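Local coordinates for borrelidin polyketide synthase, type I (PDB 6OBT), which probably catalyses, through its dehydratase domain, the loss of water from beta-hydroxyacyl chains carried by acyl carrier proteins during borrelidin assembly, at residues L176-F181 and R197-A202; S109-G114 and M138-D143; S101-T106 and F258-L263. All coordinates share one frame; numbering follows the deposited sequence.

Interaction 1: L176-F181 and R197-A202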
ATOM      1  N   LEU A 176      13.533  40.981 -22.530  1.00 91.44           N
ATOM      2  CA  LEU A 176      13.465  40.062 -23.656  1.00 79.31           C
ATOM      3  C   LEU A 176      12.046  40.045 -24.204  1.00 75.19           C
ATOM      4  O   LEU A 176      11.075  40.146 -23.451  1.00 79.06           O
ATOM      5  CB  LEU A 176      13.865  38.654 -23.215  1.00 76.67           C
ATOM      6  CG  LEU A 176      15.317  38.174 -23.248  1.00 81.24           C
ATOM      7  CD1 LEU A 176      16.294  39.267 -22.848  1.00 87.66           C
ATOM      8  CD2 LEU A 176      15.457  36.957 -22.332  1.00 78.05           C
ATOM      9  N   ASP A 177      11.925  39.924 -25.519  1.00 75.04           N
ATOM     10  CA  ASP A 177      10.611  39.796 -26.132  1.00 82.00           C
ATOM     11  C   ASP A 177      10.188  38.335 -26.035  1.00 76.59           C
ATOM     12  O   ASP A 177      10.787  37.470 -26.679  1.00 80.68           O
ATOM     13  CB  ASP A 177      10.639  40.275 -27.579  1.00 94.52           C
ATOM     14  CG  ASP A 177       9.267  40.279 -28.213  1.00107.05           C
ATOM     15  OD1 ASP A 177       8.271  40.152 -27.468  1.00106.66           O
ATOM     16  OD2 ASP A 177       9.182  40.400 -29.454  1.00115.42           O
ATOM     17  N   VAL A 178       9.169  38.054 -25.221  1.00 75.77           N
ATOM     18  CA  VAL A 178       8.641  36.698 -25.077  1.00 73.73           C
ATOM     19  C   VAL A 178       7.309  36.530 -25.797  1.00 76.74           C
ATOM     20  O   VAL A 178       6.585  35.542 -25.551  1.00 71.26           O
ATOM     21  CB  VAL A 178       8.515  36.295 -23.601  1.00 73.56           C
ATOM     22  CG1 VAL A 178       9.888  36.138 -22.973  1.00 76.41           C
ATOM     23  CG2 VAL A 178       7.666  37.299 -22.841  1.00 73.97           C
ATOM     24  N   GLU A 179       6.945  37.501 -26.641  1.00 81.40           N
ATOM     25  CA  GLU A 179       5.830  37.373 -27.566  1.00 87.00           C
ATOM     26  C   GLU A 179       5.942  36.076 -28.350  1.00 81.51           C
ATOM     27  O   GLU A 179       7.014  35.746 -28.866  1.00 77.70           O
ATOM     28  CB  GLU A 179       5.828  38.559 -28.531  1.00 99.64           C
ATOM     29  CG  GLU A 179       4.576  38.705 -29.364  1.00111.57           C
ATOM     30  CD  GLU A 179       3.555  39.586 -28.691  1.00120.98           C
ATOM     31  OE1 GLU A 179       3.542  39.619 -27.442  1.00119.68           O
ATOM     32  OE2 GLU A 179       2.793  40.269 -29.411  1.00127.51           O
ATOM     33  N   GLY A 180       4.837  35.340 -28.428  1.00 82.85           N
ATOM     34  CA  GLY A 180       4.863  34.097 -29.179  1.00 79.21           C
ATOM     35  C   GLY A 180       5.939  33.120 -28.758  1.00 71.06           C
ATOM     36  O   GLY A 180       6.327  32.260 -29.553  1.00 67.35           O
ATOM     37  N   PHE A 181       6.483  33.271 -27.546  1.00 64.46           N
ATOM     38  CA  PHE A 181       7.399  32.266 -27.007  1.00 65.09           C
ATOM     39  C   PHE A 181       6.794  30.870 -27.098  1.00 61.86           C
ATOM     40  O   PHE A 181       7.464  29.906 -27.495  1.00 59.91           O
ATOM     41  CB  PHE A 181       7.746  32.623 -25.563  1.00 62.63           C
ATOM     42  CG  PHE A 181       8.413  31.523 -24.788  1.00 58.06           C
ATOM     43  CD1 PHE A 181       9.768  31.269 -24.936  1.00 62.05           C
ATOM     44  CD2 PHE A 181       7.689  30.760 -23.871  1.00 54.51           C
ATOM     45  CE1 PHE A 181      10.380  30.259 -24.189  1.00 56.38           C
ATOM     46  CE2 PHE A 181       8.298  29.765 -23.133  1.00 54.11           C
ATOM     47  CZ  PHE A 181       9.644  29.514 -23.295  1.00 58.22           C
ATOM     48  N   ARG A 197       1.160  27.664 -19.722  1.00 44.38           N
ATOM     49  CA  ARG A 197       1.653  28.895 -20.356  1.00 46.44           C
ATOM     50  C   ARG A 197       1.779  29.983 -19.292  1.00 50.09           C
ATOM     51  O   ARG A 197       1.006  30.947 -19.219  1.00 52.36           O
ATOM     52  CB  ARG A 197       0.747  29.343 -21.494  1.00 49.20           C
ATOM     53  CG  ARG A 197       0.655  28.331 -22.643  1.00 49.80           C
ATOM     54  CD  ARG A 197       0.046  28.920 -23.907  1.00 57.85           C
ATOM     55  NE  ARG A 197      -1.362  29.293 -23.776  1.00 60.96           N
ATOM     56  CZ  ARG A 197      -2.382  28.589 -24.264  1.00 63.57           C
ATOM     57  NH1 ARG A 197      -2.165  27.448 -24.908  1.00 59.99           N
ATOM     58  NH2 ARG A 197      -3.628  29.024 -24.105  1.00 65.83           N
ATOM     59  N   CYS A 198       2.818  29.829 -18.485  1.00 44.60           N
ATOM     60  CA  CYS A 198       2.995  30.623 -17.285  1.00 44.16           C
ATOM     61  C   CYS A 198       4.034  31.712 -17.438  1.00 48.27           C
ATOM     62  O   CYS A 198       4.078  32.619 -16.602  1.00 49.30           O
ATOM     63  CB  CYS A 198       3.402  29.726 -16.126  1.00 44.42           C
ATOM     64  SG  CYS A 198       2.038  28.677 -15.592  1.00 49.14           S
ATOM     65  N   LEU A 199       4.886  31.633 -18.454  1.00 50.01           N
ATOM     66  CA  LEU A 199       5.906  32.658 -18.634  1.00 48.14           C
ATOM     67  C   LEU A 199       5.264  33.991 -19.018  1.00 50.78           C
ATOM     68  O   LEU A 199       4.502  34.065 -19.987  1.00 56.38           O
ATOM     69  CB  LEU A 199       6.908  32.230 -19.707  1.00 48.99           C
ATOM     70  CG  LEU A 199       7.888  33.355 -20.076  1.00 52.64           C
ATOM     71  CD1 LEU A 199       8.687  33.814 -18.865  1.00 51.48           C
ATOM     72  CD2 LEU A 199       8.823  32.914 -21.179  1.00 55.87           C
ATOM     73  N   ARG A 200       5.599  35.051 -18.275  1.00 52.17           N
ATOM     74  CA  ARG A 200       5.040  36.378 -18.519  1.00 60.06           C
ATOM     75  C   ARG A 200       6.075  37.398 -18.967  1.00 62.50           C
ATOM     76  O   ARG A 200       5.829  38.157 -19.915  1.00 67.64           O
ATOM     77  CB  ARG A 200       4.333  36.891 -17.256  1.00 58.96           C
ATOM     78  CG  ARG A 200       3.439  35.870 -16.588  1.00 54.42           C
ATOM     79  CD  ARG A 200       2.229  35.521 -17.448  1.00 60.16           C
ATOM     80  NE  ARG A 200       1.463  34.428 -16.852  1.00 61.99           N
ATOM     81  CZ  ARG A 200       0.302  33.984 -17.322  1.00 63.39           C
ATOM     82  NH1 ARG A 200      -0.240  34.543 -18.398  1.00 56.32           N
ATOM     83  NH2 ARG A 200      -0.328  32.990 -16.708  1.00 59.54           N
ATOM     84  N   ARG A 201       7.215  37.488 -18.283  1.00 62.14           N
ATOM     85  CA  ARG A 201       8.251  38.440 -18.671  1.00 65.62           C
ATOM     86  C   ARG A 201       9.613  37.795 -18.463  1.00 57.53           C
ATOM     87  O   ARG A 201       9.767  36.926 -17.609  1.00 54.86           O
ATOM     88  CB  ARG A 201       8.161  39.757 -17.866  1.00 68.18           C
ATOM     89  CG  ARG A 201       6.743  40.235 -17.554  1.00 71.87           C
ATOM     90  CD  ARG A 201       6.662  41.755 -17.521  1.00 84.59           C
ATOM     91  NE  ARG A 201       7.486  42.314 -16.456  1.00 93.32           N
ATOM     92  CZ  ARG A 201       7.001  42.870 -15.349  1.00102.27           C
ATOM     93  NH1 ARG A 201       5.690  42.950 -15.167  1.00107.32           N
ATOM     94  NH2 ARG A 201       7.824  43.349 -14.425  1.00102.51           N
ATOM     95  N   ALA A 202      10.594  38.214 -19.257  1.00 62.54           N
ATOM     96  CA  ALA A 202      11.951  37.703 -19.108  1.00 66.41           C
ATOM     97  C   ALA A 202      12.958  38.809 -19.419  1.00 66.34           C
ATOM     98  O   ALA A 202      12.676  39.735 -20.187  1.00 66.88           O
ATOM     99  CB  ALA A 202      12.188  36.476 -20.008  1.00 63.09           C
TER
HETATM  100  O   HOH W   1       9.447  40.357 -21.260  1.00 43.63           O
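At the edge of the C-terminal hotdog of a double-hotdog dehydratase fold, L176 meets A202 where the chain leaves strand 174-176 and enters helix 181-187 beside strand 199-205. The backbone N of L176 donates to A202 O at 2.8 Å. A water spans the next step, donating to L176 O at 2.7 Å and accepting from A202 N at 3.1 Å, as the chains separate. Beyond it a type II turn from V178 to F181, with G180 supplying the positive phi, turns two apolar side chains toward L199; D177 OD1 closes an Asx turn by accepting from E179 N. V178 uses both branches: CG1 wedges between L199 CD2 and A202 CB, 3.8 Å from each, while CG2 touches R200 O. The small methyl of A202 suits this spot, since L176 CD2 also reaches it. R200 and R201 form a classic beta bulge against E212, and R201 also forms a salt bridge with E212. On the buried side, F181 CG is anti to its backbone N (chi1 166°), which lays the ring against L199: CD2 sits over one face, 3.7 Å from the F181 ring centroid, as a CH-pi contact.

Interaction 2: S109-G114 and M138-D143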
ATOM      1  N   SER A 109      11.908   6.154 -18.249  1.00 52.20           N
ATOM      2  CA  SER A 109      10.871   6.087 -19.267  1.00 52.06           C
ATOM      3  C   SER A 109       9.834   7.179 -19.029  1.00 49.03           C
ATOM      4  O   SER A 109       9.457   7.431 -17.879  1.00 45.30           O
ATOM      5  CB  SER A 109      10.185   4.719 -19.228  1.00 50.87           C
ATOM      6  OG  SER A 109      11.141   3.675 -19.202  1.00 62.35           O
ATOM      7  N   PRO A 110       9.330   7.814 -20.079  1.00 55.16           N
ATOM      8  CA  PRO A 110       8.254   8.789 -19.898  1.00 56.26           C
ATOM      9  C   PRO A 110       6.922   8.087 -19.671  1.00 50.99           C
ATOM     10  O   PRO A 110       6.754   6.894 -19.944  1.00 44.49           O
ATOM     11  CB  PRO A 110       8.261   9.565 -21.221  1.00 62.34           C
ATOM     12  CG  PRO A 110       8.710   8.535 -22.226  1.00 63.41           C
ATOM     13  CD  PRO A 110       9.667   7.610 -21.502  1.00 60.46           C
ATOM     14  N   LEU A 111       5.965   8.843 -19.140  1.00 46.29           N
ATOM     15  CA  LEU A 111       4.612   8.325 -18.923  1.00 46.21           C
ATOM     16  C   LEU A 111       3.656   9.008 -19.899  1.00 46.67           C
ATOM     17  O   LEU A 111       3.406  10.210 -19.790  1.00 44.45           O
ATOM     18  CB  LEU A 111       4.168   8.543 -17.480  1.00 41.14           C
ATOM     19  CG  LEU A 111       2.782   7.953 -17.212  1.00 44.27           C
ATOM     20  CD1 LEU A 111       2.820   6.458 -17.476  1.00 43.11           C
ATOM     21  CD2 LEU A 111       2.342   8.237 -15.791  1.00 37.83           C
ATOM     22  N   VAL A 112       3.103   8.240 -20.833  1.00 43.37           N
ATOM     23  CA  VAL A 112       2.169   8.764 -21.829  1.00 52.01           C
ATOM     24  C   VAL A 112       0.750   8.471 -21.365  1.00 54.32           C
ATOM     25  O   VAL A 112       0.391   7.313 -21.118  1.00 56.78           O
ATOM     26  CB  VAL A 112       2.413   8.161 -23.221  1.00 60.37           C
ATOM     27  CG1 VAL A 112       1.532   8.844 -24.271  1.00 67.37           C
ATOM     28  CG2 VAL A 112       3.879   8.253 -23.603  1.00 64.08           C
ATOM     29  N   LEU A 113      -0.072   9.510 -21.270  1.00 50.08           N
ATOM     30  CA  LEU A 113      -1.458   9.368 -20.851  1.00 55.70           C
ATOM     31  C   LEU A 113      -2.353   9.369 -22.083  1.00 58.22           C
ATOM     32  O   LEU A 113      -2.432  10.371 -22.801  1.00 61.57           O
ATOM     33  CB  LEU A 113      -1.861  10.477 -19.882  1.00 60.43           C
ATOM     34  CG  LEU A 113      -1.151  10.438 -18.526  1.00 60.55           C
ATOM     35  CD1 LEU A 113      -1.389  11.715 -17.732  1.00 61.45           C
ATOM     36  CD2 LEU A 113      -1.590   9.216 -17.738  1.00 64.17           C
ATOM     37  N   GLY A 114      -3.009   8.241 -22.335  1.00 60.30           N
ATOM     38  CA  GLY A 114      -4.019   8.212 -23.367  1.00 59.99           C
ATOM     39  C   GLY A 114      -5.280   8.918 -22.917  1.00 61.68           C
ATOM     40  O   GLY A 114      -5.456   9.223 -21.735  1.00 64.25           O
ATOM     41  N   MET A 138      10.012   5.845  -8.641  1.00 29.66           N
ATOM     42  CA  MET A 138       8.686   6.194  -9.141  1.00 31.31           C
ATOM     43  C   MET A 138       8.281   5.210 -10.229  1.00 31.45           C
ATOM     44  O   MET A 138       9.070   4.931 -11.138  1.00 32.77           O
ATOM     45  CB  MET A 138       8.677   7.609  -9.712  1.00 32.37           C
ATOM     46  CG  MET A 138       8.778   8.701  -8.650  1.00 42.22           C
ATOM     47  SD  MET A 138      10.407   8.771  -7.912  1.00 44.96           S
ATOM     48  CE  MET A 138      10.251  10.336  -7.041  1.00 40.67           C
ATOM     49  N   HIS A 139       7.048   4.712 -10.156  1.00 34.12           N
ATOM     50  CA  HIS A 139       6.605   3.647 -11.051  1.00 33.76           C
ATOM     51  C   HIS A 139       5.153   3.855 -11.447  1.00 33.03           C
ATOM     52  O   HIS A 139       4.375   4.488 -10.734  1.00 33.36           O
ATOM     53  CB  HIS A 139       6.722   2.252 -10.409  1.00 34.10           C
ATOM     54  CG  HIS A 139       7.977   2.049  -9.623  1.00 32.18           C
ATOM     55  ND1 HIS A 139       8.993   1.222 -10.050  1.00 35.68           N
ATOM     56  CD2 HIS A 139       8.384   2.569  -8.441  1.00 32.39           C
ATOM     57  CE1 HIS A 139       9.971   1.236  -9.158  1.00 35.08           C
ATOM     58  NE2 HIS A 139       9.629   2.051  -8.176  1.00 35.41           N
ATOM     59  N   SER A 140       4.773   3.248 -12.566  1.00 36.17           N
ATOM     60  CA  SER A 140       3.385   3.274 -12.984  1.00 32.71           C
ATOM     61  C   SER A 140       3.029   1.930 -13.586  1.00 38.32           C
ATOM     62  O   SER A 140       3.906   1.140 -13.947  1.00 38.76           O
ATOM     63  CB  SER A 140       3.116   4.398 -13.975  1.00 36.41           C
ATOM     64  OG  SER A 140       3.413   3.984 -15.299  1.00 40.92           O
ATOM     65  N   ARG A 141       1.724   1.668 -13.655  1.00 37.51           N
ATOM     66  CA  ARG A 141       1.226   0.443 -14.254  1.00 41.06           C
ATOM     67  C   ARG A 141      -0.155   0.698 -14.833  1.00 47.18           C
ATOM     68  O   ARG A 141      -1.049   1.183 -14.128  1.00 45.04           O
ATOM     69  CB  ARG A 141       1.167  -0.696 -13.238  1.00 39.30           C
ATOM     70  CG  ARG A 141       0.795  -2.023 -13.870  1.00 48.76           C
ATOM     71  CD  ARG A 141       0.794  -3.115 -12.844  1.00 53.72           C
ATOM     72  NE  ARG A 141      -0.359  -3.001 -11.961  1.00 61.05           N
ATOM     73  CZ  ARG A 141      -0.686  -3.906 -11.043  1.00 66.01           C
ATOM     74  NH1 ARG A 141       0.060  -4.992 -10.886  1.00 71.37           N
ATOM     75  NH2 ARG A 141      -1.756  -3.720 -10.282  1.00 58.11           N
ATOM     76  N   ARG A 142      -0.312   0.385 -16.114  1.00 53.47           N
ATOM     77  CA  ARG A 142      -1.617   0.306 -16.753  1.00 64.78           C
ATOM     78  C   ARG A 142      -2.213  -1.077 -16.521  1.00 69.81           C
ATOM     79  O   ARG A 142      -1.511  -2.029 -16.172  1.00 69.44           O
ATOM     80  CB  ARG A 142      -1.511   0.598 -18.250  1.00 74.95           C
ATOM     81  CG  ARG A 142      -0.629   1.777 -18.558  1.00 79.00           C
ATOM     82  CD  ARG A 142      -0.709   2.190 -20.016  1.00 88.63           C
ATOM     83  NE  ARG A 142       0.341   3.156 -20.325  1.00 90.89           N
ATOM     84  CZ  ARG A 142       0.192   4.476 -20.257  1.00 90.26           C
ATOM     85  NH1 ARG A 142      -0.975   5.004 -19.910  1.00 88.80           N
ATOM     86  NH2 ARG A 142       1.212   5.270 -20.551  1.00 91.62           N
ATOM     87  N   ASP A 143      -3.529  -1.171 -16.714  1.00 77.20           N
ATOM     88  CA  ASP A 143      -4.274  -2.360 -16.306  1.00 90.41           C
ATOM     89  C   ASP A 143      -3.701  -3.628 -16.936  1.00 97.20           C
ATOM     90  O   ASP A 143      -3.211  -4.521 -16.234  1.00 97.75           O
ATOM     91  CB  ASP A 143      -5.750  -2.176 -16.659  1.00 99.55           C
ATOM     92  CG  ASP A 143      -6.326  -0.898 -16.071  1.00101.50           C
ATOM     93  OD1 ASP A 143      -7.238  -0.995 -15.221  1.00105.17           O
ATOM     94  OD2 ASP A 143      -5.851   0.203 -16.442  1.00 96.90           O
TER
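A chi1 of -177° sets the CG of L111 opposite its own amide nitrogen and carries the CD1 branch across to S140, whose OG, at chi1 86°, is tucked between its backbone N and carbonyl carbon and faces the leucine. The contact belongs to the N-terminal hotdog of the double-hotdog fold: S140 and R142 lie on strand 134-142, and L111 on the connection that runs from strand 101-107 to strand 119-127. The backbones stay well apart, 7.9 Å between the CA atoms of L111 and S140, so the gap is bridged by side chains, R142 reaching the main chain of the connection. Its side chain, extended from CG to NE, slides past L111 in the opposite direction and brings the guanidinium beside V112, edge toward the carbonyl; the model is strained there, and the exact approach is doubtful. Its charge is met by D117 through a salt bridge from NH1, and D117 OD2 also takes the backbone N of G114. R141, on the reverse side of the strand, bridges to D50 of the second subunit, while H139 packs on P52 of that subunit. A serine fits at position 140 because it is small enough to lie beside the leucine and still offer a polar atom; its OG is hydrogen-bonded to H150 NE2 on strand 148-156. The other nitrogen of that imidazole, ND1, bonds to S109 O, so H150, which L111 also touches, ties the connection to the strand. Against the same serine hydroxyl comes the leucine methyl, L111 CD1 lying 3.3 Å from S140 OG, a tight meeting of apolar and polar groups.

Interaction 3: S101-T106 and F258-L263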
ATOM      1  N   SER A 101      15.593  17.200   1.133  1.00 51.95           N
ATOM      2  CA  SER A 101      16.354  17.453  -0.081  1.00 49.85           C
ATOM      3  C   SER A 101      16.237  16.267  -1.022  1.00 46.51           C
ATOM      4  O   SER A 101      16.315  15.109  -0.597  1.00 44.05           O
ATOM      5  CB  SER A 101      17.831  17.723   0.220  1.00 55.38           C
ATOM      6  OG  SER A 101      18.603  17.734  -0.972  1.00 57.48           O
ATOM      7  N   VAL A 102      16.020  16.569  -2.298  1.00 42.60           N
ATOM      8  CA  VAL A 102      16.174  15.578  -3.362  1.00 38.83           C
ATOM      9  C   VAL A 102      17.634  15.699  -3.787  1.00 39.50           C
ATOM     10  O   VAL A 102      18.006  16.557  -4.591  1.00 41.90           O
ATOM     11  CB  VAL A 102      15.188  15.801  -4.512  1.00 40.48           C
ATOM     12  CG1 VAL A 102      15.382  14.753  -5.595  1.00 34.11           C
ATOM     13  CG2 VAL A 102      13.740  15.745  -3.999  1.00 36.77           C
ATOM     14  N   ASP A 103      18.488  14.885  -3.158  1.00 34.95           N
ATOM     15  CA  ASP A 103      19.906  14.868  -3.509  1.00 42.66           C
ATOM     16  C   ASP A 103      20.096  14.586  -4.990  1.00 41.45           C
ATOM     17  O   ASP A 103      20.991  15.150  -5.636  1.00 42.07           O
ATOM     18  CB  ASP A 103      20.643  13.808  -2.686  1.00 48.45           C
ATOM     19  CG  ASP A 103      20.891  14.235  -1.246  1.00 55.37           C
ATOM     20  OD1 ASP A 103      21.536  13.459  -0.506  1.00 55.07           O
ATOM     21  OD2 ASP A 103      20.434  15.332  -0.851  1.00 48.18           O
ATOM     22  N   GLU A 104      19.254  13.715  -5.545  1.00 44.35           N
ATOM     23  CA  GLU A 104      19.469  13.181  -6.881  1.00 48.24           C
ATOM     24  C   GLU A 104      18.160  12.578  -7.371  1.00 43.97           C
ATOM     25  O   GLU A 104      17.541  11.788  -6.649  1.00 41.75           O
ATOM     26  CB  GLU A 104      20.575  12.121  -6.833  1.00 56.71           C
ATOM     27  CG  GLU A 104      21.514  12.095  -8.000  1.00 70.04           C
ATOM     28  CD  GLU A 104      22.179  10.740  -8.149  1.00 82.15           C
ATOM     29  OE1 GLU A 104      22.190  10.197  -9.277  1.00 82.86           O
ATOM     30  OE2 GLU A 104      22.683  10.217  -7.128  1.00 85.94           O
ATOM     31  N   LEU A 105      17.738  12.945  -8.585  1.00 42.44           N
ATOM     32  CA  LEU A 105      16.635  12.244  -9.242  1.00 42.79           C
ATOM     33  C   LEU A 105      16.923  12.168 -10.736  1.00 42.71           C
ATOM     34  O   LEU A 105      17.232  13.182 -11.371  1.00 41.69           O
ATOM     35  CB  LEU A 105      15.280  12.919  -8.999  1.00 40.20           C
ATOM     36  CG  LEU A 105      14.103  11.977  -9.285  1.00 38.42           C
ATOM     37  CD1 LEU A 105      14.028  10.865  -8.237  1.00 39.70           C
ATOM     38  CD2 LEU A 105      12.785  12.717  -9.373  1.00 40.75           C
ATOM     39  N   THR A 106      16.835  10.967 -11.292  1.00 35.02           N
ATOM     40  CA  THR A 106      17.147  10.730 -12.694  1.00 38.41           C
ATOM     41  C   THR A 106      15.911  10.151 -13.356  1.00 40.30           C
ATOM     42  O   THR A 106      15.369   9.144 -12.876  1.00 36.94           O
ATOM     43  CB  THR A 106      18.325   9.768 -12.841  1.00 45.18           C
ATOM     44  OG1 THR A 106      19.351  10.126 -11.903  1.00 51.34           O
ATOM     45  CG2 THR A 106      18.884   9.844 -14.256  1.00 46.15           C
ATOM     46  N   PHE A 258      18.248  15.642 -12.092  1.00 35.18           N
ATOM     47  CA  PHE A 258      18.126  16.687 -11.091  1.00 38.21           C
ATOM     48  C   PHE A 258      19.089  16.420  -9.941  1.00 41.91           C
ATOM     49  O   PHE A 258      19.225  15.285  -9.470  1.00 38.92           O
ATOM     50  CB  PHE A 258      16.704  16.776 -10.514  1.00 41.09           C
ATOM     51  CG  PHE A 258      15.660  17.247 -11.489  1.00 43.45           C
ATOM     52  CD1 PHE A 258      15.113  16.368 -12.426  1.00 44.08           C
ATOM     53  CD2 PHE A 258      15.188  18.553 -11.438  1.00 38.10           C
ATOM     54  CE1 PHE A 258      14.138  16.799 -13.310  1.00 43.18           C
ATOM     55  CE2 PHE A 258      14.209  18.994 -12.307  1.00 42.09           C
ATOM     56  CZ  PHE A 258      13.686  18.129 -13.247  1.00 43.42           C
ATOM     57  N   SER A 259      19.728  17.471  -9.454  1.00 43.89           N
ATOM     58  CA  SER A 259      20.600  17.349  -8.302  1.00 47.93           C
ATOM     59  C   SER A 259      20.280  18.486  -7.339  1.00 43.66           C
ATOM     60  O   SER A 259      20.121  19.633  -7.767  1.00 45.14           O
ATOM     61  CB  SER A 259      22.076  17.375  -8.737  1.00 62.34           C
ATOM     62  OG  SER A 259      22.894  16.597  -7.874  1.00 68.97           O
ATOM     63  N   ASP A 260      20.110  18.144  -6.059  1.00 41.08           N
ATOM     64  CA  ASP A 260      19.998  19.094  -4.947  1.00 43.20           C
ATOM     65  C   ASP A 260      18.812  20.049  -5.126  1.00 42.35           C
ATOM     66  O   ASP A 260      18.965  21.272  -5.224  1.00 36.97           O
ATOM     67  CB  ASP A 260      21.305  19.878  -4.778  1.00 48.58           C
ATOM     68  CG  ASP A 260      22.469  18.989  -4.413  1.00 56.82           C
ATOM     69  OD1 ASP A 260      23.573  19.203  -4.958  1.00 63.37           O
ATOM     70  OD2 ASP A 260      22.278  18.068  -3.590  1.00 59.41           O
ATOM     71  N   VAL A 261      17.616  19.463  -5.104  1.00 38.88           N
ATOM     72  CA  VAL A 261      16.365  20.209  -5.213  1.00 37.93           C
ATOM     73  C   VAL A 261      15.790  20.414  -3.820  1.00 35.13           C
ATOM     74  O   VAL A 261      15.663  19.458  -3.041  1.00 35.55           O
ATOM     75  CB  VAL A 261      15.348  19.482  -6.107  1.00 36.85           C
ATOM     76  CG1 VAL A 261      14.160  20.393  -6.391  1.00 36.72           C
ATOM     77  CG2 VAL A 261      16.004  19.010  -7.388  1.00 39.15           C
ATOM     78  N   ARG A 262      15.436  21.659  -3.498  1.00 31.44           N
ATOM     79  CA  ARG A 262      14.790  21.970  -2.231  1.00 32.32           C
ATOM     80  C   ARG A 262      13.595  22.873  -2.476  1.00 31.94           C
ATOM     81  O   ARG A 262      13.651  23.783  -3.312  1.00 34.49           O
ATOM     82  CB  ARG A 262      15.759  22.649  -1.240  1.00 40.53           C
ATOM     83  CG  ARG A 262      16.969  21.812  -0.891  1.00 50.46           C
ATOM     84  CD  ARG A 262      17.252  21.843   0.599  1.00 58.66           C
ATOM     85  NE  ARG A 262      18.089  22.982   0.950  1.00 64.69           N
ATOM     86  CZ  ARG A 262      18.310  23.389   2.196  1.00 74.05           C
ATOM     87  NH1 ARG A 262      17.755  22.745   3.215  1.00 75.27           N
ATOM     88  NH2 ARG A 262      19.082  24.443   2.428  1.00 76.91           N
ATOM     89  N   LEU A 263      12.515  22.613  -1.745  1.00 30.89           N
ATOM     90  CA  LEU A 263      11.303  23.417  -1.820  1.00 31.66           C
ATOM     91  C   LEU A 263      11.092  24.080  -0.466  1.00 33.03           C
ATOM     92  O   LEU A 263      10.940  23.390   0.551  1.00 32.41           O
ATOM     93  CB  LEU A 263      10.102  22.552  -2.215  1.00 32.56           C
ATOM     94  CG  LEU A 263       8.772  23.287  -2.357  1.00 32.18           C
ATOM     95  CD1 LEU A 263       8.829  24.252  -3.553  1.00 32.07           C
ATOM     96  CD2 LEU A 263       7.615  22.327  -2.520  1.00 32.74           C
TER
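V102 with V261 and L105 with F258 form the tight half of this antiparallel pairing, in which strand 101-107 of the N-terminal hotdog meets strand 254-263 of the C-terminal one; the 101-106 and 261-263 segments run at 170°. Both are hydrogen-bonded pairs. V102 N reaches V261 O in the carbonyl plane at 3.0 Å, and F258 N reaches L105 O at 2.8 Å, nearly along its C=O direction. The apolar side chains of all four lie on one buried face: beta-branched valines suit the extended backbone and meet at 4.0 Å between V102 CB and V261 CB. With chi1 at -68°, F258 keeps its ring beside its own amide, so that L105 O lies at the ring edge.

Between these pairs the register is broken on the more exposed side by a G1 bulge, D260 and V261 against V102, with D260 taking a positive phi. D103 O there takes two donors: S259 OG, aligned with the C=O, at 3.3 Å, and D260 N from above the carbonyl plane at 3.1 Å. The carboxylates of D103 and D260 come within 4.3 Å between their OD2 atoms, a proximity that the hydroxyl of S101, which donates to D103 OD2 at 3.0 Å, probably eases.

R262 makes a salt bridge with D100 and a hydrogen bond to P160 O. On the buried face, helix 83-97 packs against V102, L105 and F258, while strands 148-156 and 291-301 flank the pair on either side, D103 and E104 forming a classic bulge against I154 of the former.

In the fold
Of the paired segments, 101-106 comes first and waits longest for its partner: interaction 3 closes only at 258-263, about 150 residues later, and joins the two hotdogs. Within that span the chain makes two local closures in series. Interaction 2 brings 138-143 back against 109-114, inside the N-terminal hotdog; interaction 1 then sets 197-202 beside 176-181 at the outer edge of the C-terminal one. None of the three cross. Interactions 2 and 3 touch where M138 CE packs on L105 CD1 at 4.0 Å, whereas interaction 1 stays about 15 Å from interaction 3 and about 16 Å from interaction 2 at the nearest atoms.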